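PDB 6DDN: probable sulfate-binding lipoprotein SubI from Mycobacterium tuberculosis, which probably binds sulfate outside the cell membrane and delivers it for uptake. Local coordinates for residues S235-N238 with E239-T243. Numbering follows the deposited sequence.
Sequences SYEN and EAIAT. With SO4 (sulfate ion), chain C.
Ala240 N donates to Tyr236 O at 3.1 Å, and with this bond the chain turns from strand 232-236 into helix 237-245. The next two rungs follow at once: Ile241 N to Glu237 O at 3.0 Å and Ala242 N to Asn238 O at 2.9 Å. The next carbonyl, Glu239 O, accepts twice, from Thr243 N and from Thr243 OG1 (2.6 Å), which reach it from opposite faces of its carbonyl plane; the threonine hydroxyl thus donates back to the backbone of its own helix.

Tyr236, at the N-cap, carries its ring to the bound sulfate. Its CG lies anti to the carbonyl carbon (chi1 -48°), and at the far end of the ring OH donates to O2 of the anion at 2.8 Å. That oxygen sits at the ring's edge, near its plane. Ser110 hydrogen-bonds the same hydroxyl, and Ser175, Ser177, Gly218 and Ala60 bind the anion as well.

Glu239 starts beside the cap and bends at chi2 (82°), whereas Glu237 runs extended beyond CG. The first carries its carboxylate to a salt bridge with Arg219 and a hydrogen bond with Thr222, the second ends in a salt bridge with Arg299. Glu239 CB is 3.3 Å from Ser235 OG, which also rests against Glu239 CG. Ile241 lies alongside Glu237, pointing the same way; its CD1 meets Glu237 CG at 4.1 Å and packs at 3.4 Å from Glu237 O.

Backbone bonds of Ser235 with Thr143 and of Glu237 with Val141 tie this junction to strand 138-147. A strand-to-helix junction that presents a tyrosine hydroxyl to a bound sulfate, among other hydroxyl and backbone N-H donors, is consistent with the sulfate site of a periplasmic binding protein fold.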
ATOM      1  N   SER A 235       9.112  -2.709  -0.892  1.00 54.70           N
ATOM      2  CA  SER A 235       7.876  -3.073  -0.213  1.00 52.20           C
ATOM      3  C   SER A 235       7.364  -1.879   0.578  1.00 50.24           C
ATOM      4  O   SER A 235       8.027  -0.845   0.683  1.00 53.41           O
ATOM      5  CB  SER A 235       8.096  -4.279   0.706  1.00 50.59           C
ATOM      6  OG  SER A 235       6.882  -4.695   1.304  1.00 51.74           O
ATOM      7  N   TYR A 236       6.162  -2.037   1.127  1.00 50.91           N
ATOM      8  CA  TYR A 236       5.631  -1.050   2.055  1.00 49.52           C
ATOM      9  C   TYR A 236       6.442  -1.056   3.345  1.00 45.33           C
ATOM     10  O   TYR A 236       6.987  -2.082   3.759  1.00 43.91           O
ATOM     11  CB  TYR A 236       4.165  -1.332   2.399  1.00 51.66           C
ATOM     12  CG  TYR A 236       3.230  -1.611   1.241  1.00 56.32           C
ATOM     13  CD1 TYR A 236       3.199  -2.856   0.629  1.00 58.05           C
ATOM     14  CD2 TYR A 236       2.344  -0.641   0.794  1.00 60.20           C
ATOM     15  CE1 TYR A 236       2.333  -3.117  -0.415  1.00 62.77           C
ATOM     16  CE2 TYR A 236       1.474  -0.892  -0.249  1.00 67.53           C
ATOM     17  CZ  TYR A 236       1.473  -2.133  -0.849  1.00 65.95           C
ATOM     18  OH  TYR A 236       0.607  -2.388  -1.887  1.00 71.22           O
ATOM     19  N   GLU A 237       6.507   0.108   3.989  1.00 48.33           N
ATOM     20  CA  GLU A 237       7.097   0.172   5.321  1.00 47.66           C
ATOM     21  C   GLU A 237       6.284  -0.636   6.323  1.00 46.99           C
ATOM     22  O   GLU A 237       6.848  -1.225   7.251  1.00 47.16           O
ATOM     23  CB  GLU A 237       7.211   1.630   5.767  1.00 54.69           C
ATOM     24  CG  GLU A 237       7.985   1.848   7.050  1.00 53.06           C
ATOM     25  CD  GLU A 237       7.708   3.211   7.657  1.00 56.46           C
ATOM     26  OE1 GLU A 237       6.549   3.673   7.579  1.00 56.85           O
ATOM     27  OE2 GLU A 237       8.649   3.820   8.207  1.00 57.67           O
ATOM     28  N   ASN A 238       4.961  -0.686   6.150  1.00 46.55           N
ATOM     29  CA  ASN A 238       4.142  -1.500   7.041  1.00 46.70           C
ATOM     30  C   ASN A 238       4.427  -2.982   6.845  1.00 45.03           C
ATOM     31  O   ASN A 238       4.415  -3.755   7.810  1.00 45.42           O
ATOM     32  CB  ASN A 238       2.659  -1.201   6.822  1.00 48.18           C
ATOM     33  CG  ASN A 238       2.253  -1.277   5.362  1.00 50.27           C
ATOM     34  OD1 ASN A 238       2.109  -0.255   4.694  1.00 52.04           O
ATOM     35  ND2 ASN A 238       2.043  -2.492   4.866  1.00 51.49           N
ATOM     36  N   GLU A 239       4.693  -3.396   5.604  1.00 48.87           N
ATOM     37  CA  GLU A 239       4.972  -4.804   5.346  1.00 53.86           C
ATOM     38  C   GLU A 239       6.333  -5.205   5.898  1.00 57.95           C
ATOM     39  O   GLU A 239       6.505  -6.330   6.381  1.00 64.39           O
ATOM     40  CB  GLU A 239       4.885  -5.092   3.847  1.00 54.60           C
ATOM     41  CG  GLU A 239       5.223  -6.529   3.462  1.00 56.35           C
ATOM     42  CD  GLU A 239       4.062  -7.493   3.651  1.00 57.19           C
ATOM     43  OE1 GLU A 239       3.994  -8.488   2.898  1.00 58.68           O
ATOM     44  OE2 GLU A 239       3.221  -7.264   4.547  1.00 54.04           O
ATOM     45  N   ALA A 240       7.312  -4.300   5.840  1.00 55.87           N
ATOM     46  CA  ALA A 240       8.604  -4.580   6.456  1.00 51.82           C
ATOM     47  C   ALA A 240       8.470  -4.698   7.968  1.00 49.73           C
ATOM     48  O   ALA A 240       9.056  -5.596   8.585  1.00 50.22           O
ATOM     49  CB  ALA A 240       9.611  -3.491   6.088  1.00 50.39           C
ATOM     50  N   ILE A 241       7.693  -3.800   8.580  1.00 47.21           N
ATOM     51  CA  ILE A 241       7.476  -3.849  10.023  1.00 46.11           C
ATOM     52  C   ILE A 241       6.777  -5.145  10.412  1.00 45.06           C
ATOM     53  O   ILE A 241       7.142  -5.792  11.401  1.00 49.30           O
ATOM     54  CB  ILE A 241       6.681  -2.613  10.481  1.00 46.51           C
ATOM     55  CG1 ILE A 241       7.539  -1.353  10.360  1.00 48.84           C
ATOM     56  CG2 ILE A 241       6.190  -2.787  11.908  1.00 47.89           C
ATOM     57  CD1 ILE A 241       6.756  -0.069  10.495  1.00 49.28           C
ATOM     58  N   ALA A 242       5.768  -5.548   9.638  1.00 42.72           N
ATOM     59  CA  ALA A 242       5.032  -6.763   9.966  1.00 47.29           C
ATOM     60  C   ALA A 242       5.895  -8.002   9.770  1.00 52.25           C
ATOM     61  O   ALA A 242       5.815  -8.951  10.559  1.00 58.01           O
ATOM     62  CB  ALA A 242       3.763  -6.851   9.120  1.00 47.69           C
ATOM     63  N   THR A 243       6.728  -8.012   8.728  1.00 49.28           N
ATOM     64  CA  THR A 243       7.598  -9.159   8.486  1.00 52.53           C
ATOM     65  C   THR A 243       8.665  -9.274   9.569  1.00 59.72           C
ATOM     66  O   THR A 243       8.912 -10.365  10.095  1.00 62.71           O
ATOM     67  CB  THR A 243       8.243  -9.047   7.103  1.00 51.92           C
ATOM     68  OG1 THR A 243       7.224  -8.866   6.112  1.00 57.40           O
ATOM     69  CG2 THR A 243       9.033 -10.305   6.786  1.00 46.64           C
TER
HETATM   70  S   SO4 C 401      -0.583  -5.354  -3.398  1.00 49.61           S
HETATM   71  O1  SO4 C 401      -1.918  -5.914  -3.209  1.00 48.23           O
HETATM   72  O2  SO4 C 401       0.023  -5.102  -2.093  1.00 48.53           O
HETATM   73  O3  SO4 C 401       0.250  -6.293  -4.143  1.00 48.17           O
HETATM   74  O4  SO4 C 401      -0.686  -4.105  -4.144  1.00 48.78           O